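Local coordinates for tRNA(Ile2) 2-agmatinylcytidine synthetase TiaS (Archaeoglobus fulgidus, PDB 5XOB), which catalyses the ATP-dependent attachment of agmatine to the wobble cytidine of an isoleucine tRNA, converting its codon specificity from AUG to AUA, at residues 394-397 against 398-402. Residues are numbered along the deposited sequence; the frame is centred on the assembly and turned at random.
Sequences YEVP and PSARR
Pro398 follows Pro397 directly, its CD 3.5 Å from Pro397 CB; after strand 392-395 ends, the chain passes through these two prolines into the single 3-10 turn of 398-400. Ser399 carries this turn onward, its OG hydrogen-bonded to Asp196. Ala400 N makes the first i to i+3 bond, donating to Pro397 O at 2.7 Å, and Arg401 N follows with a bond to Pro398 O at 3.1 Å. Beside the turn, Val396 packs on Phe307 of helix 307-313. Arg401 then doubles back: CG is anti to the backbone N (chi1 -175°), and bends at chi2 and chi3 bring one face of the guanidinium against the carboxylate of Glu395. The two planes are stacked, 26° apart, with Glu395 OE2 3.6 Å from Arg401 NH2 and offset toward the rim. No N-H points at this oxygen, so the long salt bridge acts through charge alone; separately, NH2 is less surely placed, which makes the distance approximate. Losing the carboxylate to an alanine at Glu395 would probably leave that face without its countercharge, Asp193 remaining as partner of NH1, and Leu408 N without its acceptor. Arg401 is thus probably shared between Glu395 at the strand end and Asp193, tying the turn electrostatically to the loop beside strand 195-196.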
ATOM      1  N   TYR A 394       8.847 -11.995   1.520  1.00 74.48           N
ATOM      2  CA  TYR A 394       9.221 -10.982   2.503  1.00 75.72           C
ATOM      3  C   TYR A 394       8.570  -9.641   2.164  1.00 75.60           C
ATOM      4  O   TYR A 394       8.387  -9.306   0.993  1.00 76.31           O
ATOM      5  CB  TYR A 394      10.738 -10.816   2.546  1.00 77.69           C
ATOM      6  CG  TYR A 394      11.500 -12.088   2.840  1.00 79.62           C
ATOM      7  CD1 TYR A 394      11.775 -12.471   4.151  1.00 82.11           C
ATOM      8  CD2 TYR A 394      11.953 -12.904   1.811  1.00 78.71           C
ATOM      9  CE1 TYR A 394      12.481 -13.631   4.429  1.00 81.51           C
ATOM     10  CE2 TYR A 394      12.661 -14.067   2.080  1.00 80.87           C
ATOM     11  CZ  TYR A 394      12.924 -14.424   3.391  1.00 81.04           C
ATOM     12  OH  TYR A 394      13.624 -15.577   3.672  1.00 79.90           O
ATOM     13  N   GLU A 395       8.235  -8.876   3.199  1.00 75.03           N
ATOM     14  CA  GLU A 395       7.573  -7.591   3.025  1.00 73.09           C
ATOM     15  C   GLU A 395       8.210  -6.520   3.893  1.00 72.28           C
ATOM     16  O   GLU A 395       8.905  -6.805   4.866  1.00 70.54           O
ATOM     17  CB  GLU A 395       6.089  -7.702   3.382  1.00 73.52           C
ATOM     18  CG  GLU A 395       5.826  -7.904   4.874  1.00 73.39           C
ATOM     19  CD  GLU A 395       4.361  -8.157   5.202  1.00 77.91           C
ATOM     20  OE1 GLU A 395       4.060  -8.431   6.390  1.00 71.20           O
ATOM     21  OE2 GLU A 395       3.510  -8.085   4.278  1.00 80.46           O
ATOM     22  N   VAL A 396       7.931  -5.282   3.520  1.00 69.79           N
ATOM     23  CA  VAL A 396       8.335  -4.111   4.268  1.00 68.88           C
ATOM     24  C   VAL A 396       7.587  -4.069   5.609  1.00 72.63           C
ATOM     25  O   VAL A 396       6.446  -4.494   5.671  1.00 73.84           O
ATOM     26  CB  VAL A 396       7.970  -2.867   3.451  1.00 68.70           C
ATOM     27  CG1 VAL A 396       8.306  -1.610   4.205  1.00 74.80           C
ATOM     28  CG2 VAL A 396       8.714  -2.854   2.127  1.00 69.92           C
ATOM     29  N   PRO A 397       8.211  -3.546   6.686  1.00 74.42           N
ATOM     30  CA  PRO A 397       7.491  -3.460   7.971  1.00 74.15           C
ATOM     31  C   PRO A 397       6.240  -2.560   7.947  1.00 73.64           C
ATOM     32  O   PRO A 397       6.169  -1.646   7.129  1.00 77.23           O
ATOM     33  CB  PRO A 397       8.543  -2.871   8.920  1.00 74.97           C
ATOM     34  CG  PRO A 397       9.530  -2.195   8.024  1.00 74.25           C
ATOM     35  CD  PRO A 397       9.604  -3.088   6.827  1.00 73.85           C
ATOM     36  N   PRO A 398       5.271  -2.794   8.858  1.00 72.64           N
ATOM     37  CA  PRO A 398       3.998  -2.058   8.816  1.00 73.02           C
ATOM     38  C   PRO A 398       4.150  -0.537   8.771  1.00 75.84           C
ATOM     39  O   PRO A 398       3.352   0.140   8.114  1.00 76.45           O
ATOM     40  CB  PRO A 398       3.295  -2.482  10.110  1.00 71.24           C
ATOM     41  CG  PRO A 398       3.900  -3.791  10.457  1.00 72.10           C
ATOM     42  CD  PRO A 398       5.334  -3.691  10.025  1.00 72.49           C
ATOM     43  N   SER A 399       5.168  -0.010   9.449  1.00 79.03           N
ATOM     44  CA  SER A 399       5.405   1.435   9.478  1.00 79.25           C
ATOM     45  C   SER A 399       5.772   1.984   8.097  1.00 76.15           C
ATOM     46  O   SER A 399       5.863   3.198   7.908  1.00 79.04           O
ATOM     47  CB  SER A 399       6.486   1.793  10.509  1.00 79.68           C
ATOM     48  OG  SER A 399       7.705   1.121  10.244  1.00 83.87           O
ATOM     49  N   ALA A 400       5.982   1.090   7.136  1.00 71.69           N
ATOM     50  CA  ALA A 400       6.248   1.494   5.764  1.00 71.51           C
ATOM     51  C   ALA A 400       5.301   0.856   4.740  1.00 69.45           C
ATOM     52  O   ALA A 400       5.481   1.044   3.537  1.00 69.31           O
ATOM     53  CB  ALA A 400       7.696   1.188   5.428  1.00 69.19           C
ATOM     54  N   ARG A 401       4.294   0.118   5.208  1.00 70.11           N
ATOM     55  CA  ARG A 401       3.283  -0.446   4.321  1.00 73.00           C
ATOM     56  C   ARG A 401       2.608   0.706   3.596  1.00 75.09           C
ATOM     57  O   ARG A 401       2.275   1.720   4.218  1.00 77.85           O
ATOM     58  CB  ARG A 401       2.225  -1.227   5.112  1.00 75.05           C
ATOM     59  CG  ARG A 401       1.195  -1.960   4.244  1.00 77.01           C
ATOM     60  CD  ARG A 401       1.316  -3.481   4.220  1.00 76.79           C
ATOM     61  NE  ARG A 401       2.680  -3.974   4.395  1.00 79.10           N
ATOM     62  CZ  ARG A 401       3.200  -4.388   5.549  1.00 77.06           C
ATOM     63  NH1 ARG A 401       2.494  -4.371   6.669  1.00 74.00           N
ATOM     64  NH2 ARG A 401       4.447  -4.814   5.585  1.00 80.64           N
ATOM     65  N   ARG A 402       2.415   0.562   2.289  1.00 75.19           N
ATOM     66  CA  ARG A 402       1.640   1.535   1.530  1.00 75.38           C
ATOM     67  C   ARG A 402       0.180   1.090   1.528  1.00 69.71           C
ATOM     68  O   ARG A 402      -0.099  -0.098   1.586  1.00 65.90           O
ATOM     69  CB  ARG A 402       2.203   1.670   0.117  1.00 84.73           C
ATOM     70  CG  ARG A 402       3.672   2.082   0.114  1.00 92.60           C
ATOM     71  CD  ARG A 402       4.158   2.483  -1.270  1.00102.50           C
ATOM     72  NE  ARG A 402       3.571   3.745  -1.726  1.00112.07           N
ATOM     73  CZ  ARG A 402       3.555   4.166  -2.993  1.00123.95           C
ATOM     74  NH1 ARG A 402       4.089   3.433  -3.969  1.00128.46           N
ATOM     75  NH2 ARG A 402       2.991   5.334  -3.293  1.00126.77           N
TER